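Local coordinates for protein extracellular ligand-binding receptor (Rhodopseudomonas palustris, PDB 4F06) that binds p-hydroxybenzoic acid and probably delivers such lignin-derived aromatic acids to an ABC transporter as its solute-binding protein, at residues V8-T13 with Y75-Y80; R50-P55 with T82-A87; M99-A104 with P114-T119. All blocks are in the same frame, centred on the assembly; numbering follows the deposited sequence.

Contact 1 of 3, residues V8-T13 with Y75-Y80; sequences VGVIGT and YLAGLY. With PHB (p-hydroxybenzoic acid), chain B.
Val8 CG1 lies 4.2 Å from Tyr75 CB, on the sheet face these two residues share with Val10 and Ala77. Gly9 is gripped through both ends of its backbone. Gly9 N donates to Tyr75 O (2.9 Å), and Gly9 O accepts from Ala77 N (2.8 Å) in a more bent bond, 133° at the hydrogen. Leu76 CD2 comes close over Gly9, where a side chain would have little space. Val10 CG2 packs on Ala77 CB. Ile11 N bonds to Ala77 O, and Ile11 O takes Leu79 N at 2.8 Å. Gly78 sits opposite Ile11 with a positive phi of 115°, and a CB there would collide with Ile11 O. The CG2 branch of Ile11 meets Leu79 CD1 at 4.0 Å. Beyond the strand, Thr13 CG2 touches Tyr80 CB at 3.9 Å, and Thr13 OG1 lies over one face of the Tyr80 ring while bonding to Tyr18 O. On the opposite face, C6 of p-hydroxybenzoic acid stands over the rim. Tyr80 CG is anti to the backbone N (chi1 -167°), which carries the ring out between Thr13 and the ligand. Tyr80 OH bonds to Ala204 O. Parallel strands whose C-terminal ends run into loops at the ligand are typical of the alpha/beta lobes of periplasmic binding proteins.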
loop_
_atom_site.group_PDB
_atom_site.type_symbol
_atom_site.label_atom_id
_atom_site.label_comp_id
_atom_site.label_asym_id
_atom_site.label_seq_id
_atom_site.Cartn_x
_atom_site.Cartn_y
_atom_site.Cartn_z
ATOM N N VAL A 8 15.220 -0.675 -15.250
ATOM C CA VAL A 8 14.183 -1.152 -14.364
ATOM C C VAL A 8 12.902 -0.592 -14.903
ATOM O O VAL A 8 12.784 0.622 -15.064
ATOM C CB VAL A 8 14.413 -0.662 -12.895
ATOM C CG1 VAL A 8 13.259 -1.095 -11.994
ATOM C CG2 VAL A 8 15.740 -1.172 -12.378
ATOM N N GLY A 9 11.909 -1.458 -15.150
ATOM C CA GLY A 9 10.616 -0.974 -15.688
ATOM C C GLY A 9 9.611 -0.831 -14.566
ATOM O O GLY A 9 9.322 -1.787 -13.855
ATOM N N VAL A 10 9.106 0.399 -14.377
ATOM C CA VAL A 10 8.165 0.696 -13.308
ATOM C C VAL A 10 6.799 0.913 -13.919
ATOM O O VAL A 10 6.624 1.830 -14.752
ATOM C CB VAL A 10 8.596 1.968 -12.557
ATOM C CG1 VAL A 10 7.607 2.255 -11.433
ATOM C CG2 VAL A 10 10.015 1.833 -11.970
ATOM N N ILE A 11 5.833 0.098 -13.523
ATOM C CA ILE A 11 4.459 0.275 -14.013
ATOM C C ILE A 11 3.672 0.884 -12.851
ATOM O O ILE A 11 3.676 0.371 -11.731
ATOM C CB ILE A 11 3.859 -1.096 -14.422
ATOM C CG1 ILE A 11 4.639 -1.681 -15.628
ATOM C CG2 ILE A 11 2.339 -0.937 -14.719
ATOM C CD1 ILE A 11 4.326 -3.138 -15.877
ATOM N N GLY A 12 2.986 1.997 -13.109
ATOM C CA GLY A 12 2.191 2.634 -12.042
ATOM C C GLY A 12 1.155 3.515 -12.633
ATOM O O GLY A 12 1.125 3.704 -13.854
ATOM N N THR A 13 0.298 4.056 -11.781
ATOM C CA THR A 13 -0.774 4.931 -12.251
ATOM C C THR A 13 -0.192 6.329 -12.422
ATOM O O THR A 13 -0.178 7.139 -11.498
ATOM C CB THR A 13 -1.969 4.885 -11.271
ATOM O OG1 THR A 13 -1.483 5.105 -9.938
ATOM C CG2 THR A 13 -2.654 3.546 -11.322
ATOM N N TYR A 75 14.601 -5.867 -14.253
ATOM C CA TYR A 75 13.688 -5.882 -13.101
ATOM C C TYR A 75 12.439 -5.116 -13.494
ATOM O O TYR A 75 12.529 -4.146 -14.251
ATOM C CB TYR A 75 14.325 -5.176 -11.876
ATOM C CG TYR A 75 15.598 -5.868 -11.434
ATOM C CD1 TYR A 75 15.552 -6.993 -10.590
ATOM C CD2 TYR A 75 16.817 -5.478 -11.965
ATOM C CE1 TYR A 75 16.714 -7.703 -10.293
ATOM C CE2 TYR A 75 17.979 -6.163 -11.668
ATOM C CZ TYR A 75 17.926 -7.282 -10.859
ATOM O OH TYR A 75 19.045 -8.057 -10.560
ATOM N N LEU A 76 11.313 -5.574 -12.945
ATOM C CA LEU A 76 10.051 -4.816 -13.044
ATOM C C LEU A 76 9.674 -4.360 -11.619
ATOM O O LEU A 76 10.125 -4.945 -10.609
ATOM C CB LEU A 76 8.912 -5.711 -13.599
ATOM C CG LEU A 76 9.025 -5.984 -15.097
ATOM C CD1 LEU A 76 8.186 -7.190 -15.480
ATOM C CD2 LEU A 76 8.568 -4.748 -15.871
ATOM N N ALA A 77 8.843 -3.337 -11.538
ATOM C CA ALA A 77 8.461 -2.807 -10.234
ATOM C C ALA A 77 7.172 -2.035 -10.357
ATOM O O ALA A 77 6.797 -1.594 -11.456
ATOM C CB ALA A 77 9.531 -1.862 -9.672
ATOM N N GLY A 78 6.497 -1.857 -9.223
ATOM C CA GLY A 78 5.345 -0.952 -9.170
ATOM C C GLY A 78 4.084 -1.714 -8.889
ATOM O O GLY A 78 4.027 -2.525 -7.938
ATOM N N LEU A 79 3.084 -1.490 -9.751
ATOM C CA LEU A 79 1.787 -2.209 -9.774
ATOM C C LEU A 79 0.890 -1.733 -8.653
ATOM O O LEU A 79 0.884 -2.281 -7.526
ATOM C CB LEU A 79 1.926 -3.752 -9.838
ATOM C CG LEU A 79 2.544 -4.344 -11.115
ATOM C CD1 LEU A 79 1.657 -4.021 -12.330
ATOM C CD2 LEU A 79 4.004 -3.974 -11.341
ATOM N N TYR A 80 0.111 -0.705 -8.961
ATOM C CA TYR A 80 -0.814 -0.169 -7.979
ATOM C C TYR A 80 -1.956 -1.173 -7.659
ATOM O O TYR A 80 -2.257 -1.432 -6.482
ATOM C CB TYR A 80 -1.405 1.151 -8.484
ATOM C CG TYR A 80 -2.135 1.927 -7.415
ATOM C CD1 TYR A 80 -1.448 2.387 -6.284
ATOM C CD2 TYR A 80 -3.513 2.187 -7.522
ATOM C CE1 TYR A 80 -2.121 3.079 -5.275
ATOM C CE2 TYR A 80 -4.197 2.920 -6.542
ATOM C CZ TYR A 80 -3.496 3.346 -5.419
ATOM O OH TYR A 80 -4.101 4.028 -4.377
HETATM C "C1'" PHB B . -4.773 -3.101 -4.663
HETATM O "O1'" PHB B . -4.185 -4.096 -4.218
HETATM O "O2'" PHB B . -5.449 -3.128 -5.749
HETATM C C1 PHB B . -4.729 -1.843 -3.854
HETATM C C2 PHB B . -4.519 -1.902 -2.463
HETATM C C3 PHB B . -4.528 -0.753 -1.710
HETATM C C4 PHB B . -4.781 0.467 -2.300
HETATM C C5 PHB B . -4.998 0.545 -3.661
HETATM C C6 PHB B . -4.991 -0.599 -4.449
HETATM O O4 PHB B . -4.850 1.615 -1.597
#

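Contact 2 of 3, residues R50-P55 with T82-A87; sequences RDEVSP and TPNAMA. With PHB (p-hydroxybenzoic acid), chain B; SO4 (sulfate ion), chain H.
Asn84 ND2 joins the two segments with two nearly straight hydrogen bonds. Asn84 ND2 lies 2.7 Å from Glu52 OE2 and 2.9 Å from Ser54 O. Both acceptors lie close to the amide plane of Asn84, so each N-H points well at its partner. The acceptors are used differently. Glu52 OE2 is met on its anti side, with the carboxylate and amide planes turned 70° apart. The donor stands above the carbonyl plane of Ser54. Glu52 reaches the amide by an extended chain, with CG anti to the backbone N (chi1 174°). Beside this polar grip, Pro55 CB rests on Pro83 CG at 4.0 Å.

The next shell fixes these groups. Asn84 OD1 accepts from Asn56 N, which helps hold the amide in one orientation. Glu52 OE1 accepts from Tyr80 N, and OE2 also takes Phe81 N. With an alanine in place of Asn84, Glu52 OE2 would probably have one bond fewer, Ser54 O and Asn56 N would lose their side-chain partner, and the 52-56 loop would be less firmly tied to the helix. Ser54 N bonds to Glu52 O within the loop.

Thr82, at the start of the helix, binds the ligand carboxylate. Thr82 N donates to O2' of p-hydroxybenzoate at 2.8 Å, and Thr82 OG1 donates to O1' at 2.6 Å. At the far end of the other segment, Arg50 holds a sulfate, probably from the crystallisation liquor, through NH1 and NH2. Its NE forms a salt bridge with Glu66.

The loop leaves strand 43-51, which pairs with strand 5-12, and passes on to helix 57-69. Ser60 of that helix touches both Glu52 and Asn84, while helix 82-88 packs against the loop.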
loop_
_atom_site.group_PDB
_atom_site.type_symbol
_atom_site.label_atom_id
_atom_site.label_comp_id
_atom_site.label_asym_id
_atom_site.label_seq_id
_atom_site.Cartn_x
_atom_site.Cartn_y
_atom_site.Cartn_z
ATOM N N ARG A 50 5.969 3.326 -17.033
ATOM C CA ARG A 50 4.862 3.062 -17.942
ATOM C C ARG A 50 3.563 3.172 -17.146
ATOM O O ARG A 50 3.526 2.932 -15.923
ATOM C CB ARG A 50 4.998 1.645 -18.529
ATOM C CG ARG A 50 6.212 1.431 -19.428
ATOM C CD ARG A 50 6.124 2.301 -20.685
ATOM N NE ARG A 50 7.281 2.114 -21.583
ATOM C CZ ARG A 50 8.319 2.933 -21.666
ATOM N NH1 ARG A 50 8.379 4.017 -20.890
ATOM N NH2 ARG A 50 9.295 2.664 -22.539
ATOM N N ASP A 51 2.472 3.500 -17.843
ATOM C CA ASP A 51 1.239 3.923 -17.176
ATOM C C ASP A 51 0.165 2.824 -17.159
ATOM O O ASP A 51 -0.457 2.484 -18.167
ATOM C CB ASP A 51 0.752 5.186 -17.896
ATOM C CG ASP A 51 -0.384 5.878 -17.214
ATOM O OD1 ASP A 51 -0.819 5.498 -16.083
ATOM O OD2 ASP A 51 -0.838 6.863 -17.838
ATOM N N GLU A 52 -0.048 2.326 -15.956
ATOM C CA GLU A 52 -1.027 1.344 -15.661
ATOM C C GLU A 52 -2.485 1.835 -15.795
ATOM O O GLU A 52 -3.398 1.029 -16.130
ATOM C CB GLU A 52 -0.688 1.013 -14.193
ATOM C CG GLU A 52 -1.600 0.116 -13.490
ATOM C CD GLU A 52 -1.144 -0.244 -12.072
ATOM O OE1 GLU A 52 -0.041 0.196 -11.599
ATOM O OE2 GLU A 52 -1.917 -0.945 -11.459
ATOM N N VAL A 53 -2.697 3.108 -15.480
ATOM C CA VAL A 53 -4.017 3.818 -15.575
ATOM C C VAL A 53 -5.139 3.333 -14.607
ATOM O O VAL A 53 -5.646 4.119 -13.801
ATOM C CB VAL A 53 -4.560 3.892 -17.032
ATOM C CG1 VAL A 53 -5.828 4.767 -17.066
ATOM C CG2 VAL A 53 -3.514 4.467 -17.969
ATOM N N SER A 54 -5.536 2.075 -14.724
ATOM C CA SER A 54 -6.738 1.586 -14.063
ATOM C C SER A 54 -6.598 0.059 -13.946
ATOM O O SER A 54 -5.662 -0.509 -14.502
ATOM C CB SER A 54 -7.999 1.947 -14.886
ATOM O OG SER A 54 -8.040 1.196 -16.091
ATOM N N PRO A 55 -7.547 -0.596 -13.270
ATOM C CA PRO A 55 -7.572 -2.074 -13.260
ATOM C C PRO A 55 -7.836 -2.591 -14.693
ATOM O O PRO A 55 -8.959 -2.473 -15.211
ATOM C CB PRO A 55 -8.718 -2.406 -12.291
ATOM C CG PRO A 55 -8.834 -1.173 -11.398
ATOM C CD PRO A 55 -8.577 -0.030 -12.359
ATOM N N THR A 82 -4.122 -4.723 -7.620
ATOM C CA THR A 82 -3.995 -6.192 -7.569
ATOM C C THR A 82 -4.188 -6.901 -8.920
ATOM O O THR A 82 -3.359 -7.710 -9.283
ATOM C CB THR A 82 -4.930 -6.763 -6.488
ATOM O OG1 THR A 82 -4.373 -6.545 -5.200
ATOM C CG2 THR A 82 -5.164 -8.265 -6.650
ATOM N N PRO A 83 -5.291 -6.646 -9.655
ATOM C CA PRO A 83 -5.495 -7.380 -10.915
ATOM C C PRO A 83 -4.389 -7.154 -11.917
ATOM O O PRO A 83 -4.120 -8.000 -12.760
ATOM C CB PRO A 83 -6.882 -6.887 -11.420
ATOM C CG PRO A 83 -7.155 -5.627 -10.612
ATOM C CD PRO A 83 -6.511 -5.903 -9.276
ATOM N N ASN A 84 -3.760 -5.996 -11.872
ATOM C CA ASN A 84 -2.639 -5.722 -12.769
ATOM C C ASN A 84 -1.402 -6.489 -12.375
ATOM O O ASN A 84 -0.741 -7.105 -13.228
ATOM C CB ASN A 84 -2.395 -4.212 -12.845
ATOM C CG ASN A 84 -3.575 -3.478 -13.459
ATOM O OD1 ASN A 84 -4.362 -4.058 -14.261
ATOM N ND2 ASN A 84 -3.684 -2.176 -13.166
ATOM N N ALA A 85 -1.109 -6.545 -11.071
ATOM C CA ALA A 85 -0.002 -7.381 -10.599
ATOM C C ALA A 85 -0.253 -8.864 -10.917
ATOM O O ALA A 85 0.675 -9.588 -11.317
ATOM C CB ALA A 85 0.185 -7.232 -9.110
HETATM N N MSE A 86 -1.494 -9.320 -10.769
HETATM C CA MSE A 86 -1.796 -10.708 -11.110
HETATM C C MSE A 86 -1.571 -11.048 -12.562
HETATM O O MSE A 86 -1.197 -12.182 -12.874
HETATM C CB MSE A 86 -3.244 -11.031 -10.727
HETATM C CG MSE A 86 -3.589 -10.971 -9.239
HETATM SE SE MSE A 86 -2.754 -12.372 -8.256
HETATM C CE MSE A 86 -3.824 -12.163 -6.610
ATOM N N ALA A 87 -1.801 -10.092 -13.451
ATOM C CA ALA A 87 -1.605 -10.316 -14.882
ATOM C C ALA A 87 -0.127 -10.448 -15.234
ATOM O O ALA A 87 0.227 -11.199 -16.142
ATOM C CB ALA A 87 -2.247 -9.168 -15.663
HETATM C "C1'" PHB B . -4.773 -3.101 -4.663
HETATM O "O1'" PHB B . -4.185 -4.096 -4.218
HETATM O "O2'" PHB B . -5.449 -3.128 -5.749
HETATM C C1 PHB B . -4.729 -1.843 -3.854
HETATM C C2 PHB B . -4.519 -1.902 -2.463
HETATM C C3 PHB B . -4.528 -0.753 -1.710
HETATM C C4 PHB B . -4.781 0.467 -2.300
HETATM C C5 PHB B . -4.998 0.545 -3.661
HETATM C C6 PHB B . -4.991 -0.599 -4.449
HETATM O O4 PHB B . -4.850 1.615 -1.597
HETATM S S SO4 H . 11.377 6.007 -22.005
HETATM O O1 SO4 H . 11.345 7.159 -22.944
HETATM O O2 SO4 H . 11.218 4.743 -22.783
HETATM O O3 SO4 H . 12.694 5.979 -21.307
HETATM O O4 SO4 H . 10.296 6.126 -20.982
#

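Contact 3 of 3, residues M99-A104 with P114-T119; sequences MVVMNA and PYIVRT. With PHB (p-hydroxybenzoic acid), chain B.
Ala104 O accepts a hydrogen bond of 2.8 Å from Arg118 NH1. The oxygen lies at the edge of the guanidinium, close to its plane. Arg118 CG is anti to the backbone N (chi1 174°), and a bend at chi3 (48°) brings the guanidinium round to the Ala104 carbonyl. NH1 also donates to Thr106 O, NH2 to Ser107 O and NE to His335 ND1, so this buried group is held along several edges. On the way, Arg118 CD runs alongside Val101 CG1 at 3.9 Å.

Behind this grip the backbones pair as parallel strands. Met99 N bonds to Tyr115 O, and Met99 O takes Val117 N. Val101 N then bonds to Val117 O at 2.9 Å, and Val101 O accepts Thr119 N at 3.0 Å. Strand 116-118 is an outermost strand of the sheet in this alpha/beta lobe of the periplasmic binding protein fold, and strand 99-101 joins it to strand 75-78.

Side chains pair on both faces. The selenomethionine Met99 lies beside Ile116, pointing the same way, with Met99 CE 3.7 Å from Ile116 CD1. Val101 CG2 meets Ile116 CG2 on that face. Val100 and Val117 share the other. Thr119 CG2 lies near Val100 CG1, while its OG1 bonds to Ala287 O. Past the strand, Asn103 ND2 lies 3.4 Å from C6 of p-hydroxybenzoate and donates to Tyr80 O.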
loop_
_atom_site.group_PDB
_atom_site.type_symbol
_atom_site.label_atom_id
_atom_site.label_comp_id
_atom_site.label_asym_id
_atom_site.label_seq_id
_atom_site.Cartn_x
_atom_site.Cartn_y
_atom_site.Cartn_z
HETATM N N MSE A 99 10.022 -9.041 -9.992
HETATM C CA MSE A 99 9.108 -7.916 -9.838
HETATM C C MSE A 99 9.065 -7.516 -8.382
HETATM O O MSE A 99 8.768 -8.329 -7.480
HETATM C CB MSE A 99 7.704 -8.285 -10.326
HETATM C CG MSE A 99 6.681 -7.132 -10.145
HETATM SE SE MSE A 99 4.923 -7.459 -11.002
HETATM C CE MSE A 99 4.170 -8.911 -9.952
ATOM N N VAL A 100 9.326 -6.223 -8.160
ATOM C CA VAL A 100 9.199 -5.644 -6.824
ATOM C C VAL A 100 7.872 -4.898 -6.742
ATOM O O VAL A 100 7.685 -3.848 -7.358
ATOM C CB VAL A 100 10.371 -4.673 -6.564
ATOM C CG1 VAL A 100 10.239 -4.137 -5.139
ATOM C CG2 VAL A 100 11.712 -5.399 -6.731
ATOM N N VAL A 101 6.912 -5.501 -6.052
ATOM C CA VAL A 101 5.579 -4.934 -5.963
ATOM C C VAL A 101 5.618 -3.801 -4.943
ATOM O O VAL A 101 5.996 -4.004 -3.778
ATOM C CB VAL A 101 4.532 -6.010 -5.571
ATOM C CG1 VAL A 101 3.167 -5.410 -5.280
ATOM C CG2 VAL A 101 4.430 -7.031 -6.696
HETATM N N MSE A 102 5.176 -2.613 -5.381
HETATM C CA MSE A 102 5.250 -1.416 -4.572
HETATM C C MSE A 102 3.892 -0.906 -4.130
HETATM O O MSE A 102 3.802 0.174 -3.537
HETATM C CB MSE A 102 6.011 -0.329 -5.290
HETATM C CG MSE A 102 7.474 -0.635 -5.563
HETATM SE SE MSE A 102 8.233 0.620 -6.862
HETATM C CE MSE A 102 10.108 0.166 -6.672
ATOM N N ASN A 103 2.825 -1.649 -4.403
ATOM C CA ASN A 103 1.544 -1.337 -3.769
ATOM C C ASN A 103 0.641 -2.566 -3.658
ATOM O O ASN A 103 0.279 -2.975 -2.533
ATOM C CB ASN A 103 0.757 -0.191 -4.440
ATOM C CG ASN A 103 -0.404 0.230 -3.582
ATOM O OD1 ASN A 103 -0.207 0.861 -2.533
ATOM N ND2 ASN A 103 -1.622 -0.158 -3.962
ATOM N N ALA A 104 0.236 -3.143 -4.802
ATOM C CA ALA A 104 -0.844 -4.169 -4.842
ATOM C C ALA A 104 -0.717 -5.097 -3.642
ATOM O O ALA A 104 0.333 -5.744 -3.432
ATOM C CB ALA A 104 -0.697 -4.946 -6.121
ATOM N N PRO A 114 7.940 -17.221 -8.021
ATOM C CA PRO A 114 9.060 -17.224 -7.080
ATOM C C PRO A 114 9.850 -15.909 -7.115
ATOM O O PRO A 114 10.628 -15.645 -6.209
ATOM C CB PRO A 114 9.965 -18.372 -7.577
ATOM C CG PRO A 114 9.644 -18.468 -9.053
ATOM C CD PRO A 114 8.134 -18.202 -9.114
ATOM N N TYR A 115 9.622 -15.079 -8.134
ATOM C CA TYR A 115 10.471 -13.902 -8.356
ATOM C C TYR A 115 9.777 -12.592 -7.995
ATOM O O TYR A 115 10.194 -11.544 -8.448
ATOM C CB TYR A 115 10.975 -13.858 -9.809
ATOM C CG TYR A 115 11.837 -15.011 -10.250
ATOM C CD1 TYR A 115 12.573 -15.808 -9.357
ATOM C CD2 TYR A 115 11.947 -15.286 -11.610
ATOM C CE1 TYR A 115 13.367 -16.862 -9.809
ATOM C CE2 TYR A 115 12.779 -16.280 -12.066
ATOM C CZ TYR A 115 13.461 -17.088 -11.171
ATOM O OH TYR A 115 14.302 -18.071 -11.653
ATOM N N ILE A 116 8.752 -12.651 -7.153
ATOM C CA ILE A 116 8.122 -11.450 -6.654
ATOM C C ILE A 116 8.608 -11.170 -5.213
ATOM O O ILE A 116 8.714 -12.089 -4.374
ATOM C CB ILE A 116 6.581 -11.632 -6.607
ATOM C CG1 ILE A 116 6.044 -11.646 -8.012
ATOM C CG2 ILE A 116 5.935 -10.501 -5.787
ATOM C CD1 ILE A 116 4.604 -12.081 -8.107
ATOM N N VAL A 117 8.931 -9.905 -4.940
ATOM C CA VAL A 117 9.109 -9.440 -3.561
ATOM C C VAL A 117 8.286 -8.194 -3.377
ATOM O O VAL A 117 8.159 -7.428 -4.324
ATOM C CB VAL A 117 10.613 -9.243 -3.231
ATOM C CG1 VAL A 117 11.254 -8.206 -4.162
ATOM C CG2 VAL A 117 10.861 -8.918 -1.751
ATOM N N ARG A 118 7.686 -8.000 -2.202
ATOM C CA ARG A 118 6.738 -6.891 -2.022
ATOM C C ARG A 118 7.215 -5.976 -0.903
ATOM O O ARG A 118 7.476 -6.439 0.209
ATOM C CB ARG A 118 5.323 -7.448 -1.729
ATOM C CG ARG A 118 4.319 -6.349 -1.400
ATOM C CD ARG A 118 2.881 -6.791 -1.634
ATOM N NE ARG A 118 2.607 -8.103 -1.038
ATOM C CZ ARG A 118 1.526 -8.833 -1.366
ATOM N NH1 ARG A 118 0.623 -8.311 -2.238
ATOM N NH2 ARG A 118 1.345 -10.047 -0.853
ATOM N N THR A 119 7.287 -4.658 -1.201
ATOM C CA THR A 119 7.751 -3.665 -0.210
ATOM C C THR A 119 6.606 -2.739 0.205
ATOM O O THR A 119 6.873 -1.717 0.884
ATOM C CB THR A 119 8.917 -2.818 -0.771
ATOM O OG1 THR A 119 8.481 -2.237 -2.000
ATOM C CG2 THR A 119 10.151 -3.687 -1.020
HETATM C "C1'" PHB B . -4.773 -3.101 -4.663
HETATM O "O1'" PHB B . -4.185 -4.096 -4.218
HETATM O "O2'" PHB B . -5.449 -3.128 -5.749
HETATM C C1 PHB B . -4.729 -1.843 -3.854
HETATM C C2 PHB B . -4.519 -1.902 -2.463
HETATM C C3 PHB B . -4.528 -0.753 -1.710
HETATM C C4 PHB B . -4.781 0.467 -2.300
HETATM C C5 PHB B . -4.998 0.545 -3.661
HETATM C C6 PHB B . -4.991 -0.599 -4.449
HETATM O O4 PHB B . -4.850 1.615 -1.597
#

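Overall arrangement
The three contacts belong to one lobe and reach one sheet, in which strands 43-51, 5-12, 75-78, 99-101 and 116-118 follow each other. The centres of contacts 1 and 2 are about 9 Å apart, as are those of contacts 1 and 3. Those of contacts 2 and 3 are about 13 Å apart. Contact 1 thus links the other two. Gly12 O lies 2.8 Å from Glu52 N of contact 2, and Gly78 O lies 2.8 Å from Met102 N of contact 3. Contacts 2 and 3 meet where Ala85 CB packs on Ala104 CB at 3.9 Å. Each contributes to the ligand pocket: Tyr80, Thr82, and Asn103 with Ala104.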